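Local coordinates for protein geranyltranstransferase (Marinomonas sp. MED121, PDB 4F62) that probably joins allylic diphosphates to isopentenyl diphosphate as a polyprenyl transferase of the isoprenoid synthase superfamily, at residues A171-E174 with Q175-H179. Numbering follows the deposited sequence.
Sequences AELE and QMHVH
The first torsions bring Leu173 and His177 together across one helical turn: CG of Leu173 stands anti to its own backbone N (chi1 -175°), whereas CG of His177 lies beside its backbone N (chi1 -74°), which turns the imidazole back toward the leucine. Both belong to the first turns of helix 170-194, one of the many helices that make up this all-alpha isoprenoid synthase fold. The evidence for i to i+4 pairing is the set of alpha-helical backbone hydrogen bonds: N of Gln175 bonds O of Ala171 at 2.9 Å, and N of His177 bonds O of Leu173 at 3.1 Å.

Beside that second bond, the Leu173 methyl CD1 approaches CE1 of the His177 ring obliquely, at 3.5 Å. The same methyl lies 4.2 Å from CE of Met176, whose chain bends at chi2 and chi3 and packs on helix 153-162. Tyr249 of helix 249-273 touches Leu173, and its OH and ND1 of His177 are hydrogen-bonded; the two rings also meet, and bond and contact together should limit rotation of the imidazole. With an alanine here instead of His177, the Tyr249 hydroxyl would probably lose this partner and a gap would open beside CD1 of Leu173.

Glu174 and Val178 run side by side in the same direction, CG of the former 4.0 Å from CG2 of the latter, and both touch His212 of helix 201-226. A water 2.8 Å from O of Glu172 donates to it and to OE1 of Gln175, tying backbone to side chain.

His179 faces the second subunit: its NE2 is hydrogen-bonded to the OH of Tyr27 of that chain, and its ring packs on Pro29 there. The ring's other nitrogen turns back to its own helix, where ND1 donates to O of Gln175 at 2.8 Å, with that oxygen only 9° out of the imidazole plane.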
ATOM      1  N   ALA A 171       7.483 -27.406 -11.013  1.00 37.02           N
ATOM      2  CA  ALA A 171       8.280 -26.189 -10.847  1.00 39.93           C
ATOM      3  C   ALA A 171       7.407 -24.948 -10.899  1.00 42.54           C
ATOM      4  O   ALA A 171       7.601 -24.009 -10.115  1.00 42.66           O
ATOM      5  CB  ALA A 171       9.361 -26.111 -11.924  1.00 40.56           C
ATOM      6  N   GLU A 172       6.457 -24.932 -11.836  1.00 40.19           N
ATOM      7  CA  GLU A 172       5.550 -23.797 -11.964  1.00 37.88           C
ATOM      8  C   GLU A 172       4.617 -23.705 -10.760  1.00 41.58           C
ATOM      9  O   GLU A 172       4.343 -22.612 -10.267  1.00 41.00           O
ATOM     10  CB  GLU A 172       4.770 -23.880 -13.279  1.00 37.79           C
ATOM     11  CG  GLU A 172       5.621 -23.503 -14.479  1.00 42.74           C
ATOM     12  CD  GLU A 172       4.966 -23.846 -15.800  1.00 52.48           C
ATOM     13  OE1 GLU A 172       4.268 -24.886 -15.878  1.00 51.55           O
ATOM     14  OE2 GLU A 172       5.157 -23.077 -16.764  1.00 57.46           O
ATOM     15  N   LEU A 173       4.144 -24.854 -10.279  1.00 40.91           N
ATOM     16  CA  LEU A 173       3.264 -24.874  -9.118  1.00 36.05           C
ATOM     17  C   LEU A 173       3.998 -24.339  -7.895  1.00 36.48           C
ATOM     18  O   LEU A 173       3.474 -23.474  -7.171  1.00 37.79           O
ATOM     19  CB  LEU A 173       2.728 -26.284  -8.841  1.00 40.17           C
ATOM     20  CG  LEU A 173       1.696 -26.378  -7.709  1.00 38.05           C
ATOM     21  CD1 LEU A 173       0.532 -25.453  -8.003  1.00 38.63           C
ATOM     22  CD2 LEU A 173       1.201 -27.818  -7.561  1.00 36.02           C
ATOM     23  N   GLU A 174       5.215 -24.836  -7.672  1.00 37.22           N
ATOM     24  CA  GLU A 174       6.038 -24.324  -6.584  1.00 41.52           C
ATOM     25  C   GLU A 174       6.263 -22.814  -6.711  1.00 43.74           C
ATOM     26  O   GLU A 174       6.076 -22.073  -5.743  1.00 35.07           O
ATOM     27  CB  GLU A 174       7.397 -25.033  -6.490  1.00 42.18           C
ATOM     28  CG  GLU A 174       8.214 -24.488  -5.299  1.00 53.52           C
ATOM     29  CD  GLU A 174       9.726 -24.519  -5.500  1.00 66.50           C
ATOM     30  OE1 GLU A 174      10.188 -24.768  -6.635  1.00 67.49           O
ATOM     31  OE2 GLU A 174      10.460 -24.282  -4.512  1.00 76.82           O
ATOM     32  N   GLN A 175       6.660 -22.355  -7.897  1.00 39.75           N
ATOM     33  CA  GLN A 175       6.873 -20.920  -8.108  1.00 37.69           C
ATOM     34  C   GLN A 175       5.634 -20.094  -7.743  1.00 42.27           C
ATOM     35  O   GLN A 175       5.732 -19.036  -7.101  1.00 38.76           O
ATOM     36  CB  GLN A 175       7.271 -20.634  -9.560  1.00 37.33           C
ATOM     37  CG  GLN A 175       7.373 -19.116  -9.858  1.00 38.64           C
ATOM     38  CD  GLN A 175       7.956 -18.829 -11.227  1.00 47.08           C
ATOM     39  OE1 GLN A 175       7.285 -18.998 -12.250  1.00 50.26           O
ATOM     40  NE2 GLN A 175       9.222 -18.413 -11.257  1.00 51.03           N
ATOM     41  N   MET A 176       4.469 -20.586  -8.152  1.00 37.13           N
ATOM     42  CA  MET A 176       3.212 -19.901  -7.878  1.00 41.79           C
ATOM     43  C   MET A 176       2.958 -19.761  -6.375  1.00 43.48           C
ATOM     44  O   MET A 176       2.601 -18.682  -5.897  1.00 40.90           O
ATOM     45  CB  MET A 176       2.050 -20.651  -8.541  1.00 40.79           C
ATOM     46  CG  MET A 176       0.750 -19.886  -8.572  1.00 44.37           C
ATOM     47  SD  MET A 176      -0.227 -20.183  -7.096  1.00 61.23           S
ATOM     48  CE  MET A 176      -1.120 -21.657  -7.674  1.00 45.72           C
ATOM     49  N   HIS A 177       3.134 -20.852  -5.634  1.00 37.47           N
ATOM     50  CA  HIS A 177       2.857 -20.828  -4.201  1.00 39.92           C
ATOM     51  C   HIS A 177       3.865 -19.984  -3.437  1.00 35.76           C
ATOM     52  O   HIS A 177       3.506 -19.300  -2.474  1.00 36.25           O
ATOM     53  CB  HIS A 177       2.799 -22.245  -3.616  1.00 34.22           C
ATOM     54  CG  HIS A 177       1.555 -22.989  -3.975  1.00 40.17           C
ATOM     55  ND1 HIS A 177       1.543 -24.320  -4.299  1.00 39.49           N
ATOM     56  CD2 HIS A 177       0.260 -22.572  -4.071  1.00 44.16           C
ATOM     57  CE1 HIS A 177       0.306 -24.712  -4.572  1.00 41.41           C
ATOM     58  NE2 HIS A 177      -0.485 -23.647  -4.440  1.00 44.07           N
ATOM     59  N   VAL A 178       5.124 -20.055  -3.852  1.00 36.91           N
ATOM     60  CA  VAL A 178       6.186 -19.287  -3.207  1.00 43.56           C
ATOM     61  C   VAL A 178       5.896 -17.782  -3.263  1.00 40.52           C
ATOM     62  O   VAL A 178       6.197 -17.042  -2.325  1.00 40.84           O
ATOM     63  CB  VAL A 178       7.558 -19.652  -3.815  1.00 53.33           C
ATOM     64  CG1 VAL A 178       8.620 -18.662  -3.415  1.00 57.74           C
ATOM     65  CG2 VAL A 178       7.954 -21.051  -3.366  1.00 58.56           C
ATOM     66  N   HIS A 179       5.273 -17.340  -4.352  1.00 36.10           N
ATOM     67  CA  HIS A 179       4.869 -15.938  -4.482  1.00 39.99           C
ATOM     68  C   HIS A 179       3.544 -15.683  -3.759  1.00 39.98           C
ATOM     69  O   HIS A 179       3.433 -14.767  -2.936  1.00 37.56           O
ATOM     70  CB  HIS A 179       4.757 -15.551  -5.960  1.00 36.59           C
ATOM     71  CG  HIS A 179       6.088 -15.403  -6.646  1.00 38.55           C
ATOM     72  ND1 HIS A 179       6.833 -16.479  -7.070  1.00 39.49           N
ATOM     73  CD2 HIS A 179       6.805 -14.298  -6.960  1.00 39.14           C
ATOM     74  CE1 HIS A 179       7.952 -16.049  -7.633  1.00 43.58           C
ATOM     75  NE2 HIS A 179       7.956 -14.722  -7.576  1.00 47.76           N
TER
HETATM   76  O   HOH W   1       4.447 -20.404 -11.935  1.00 38.47           O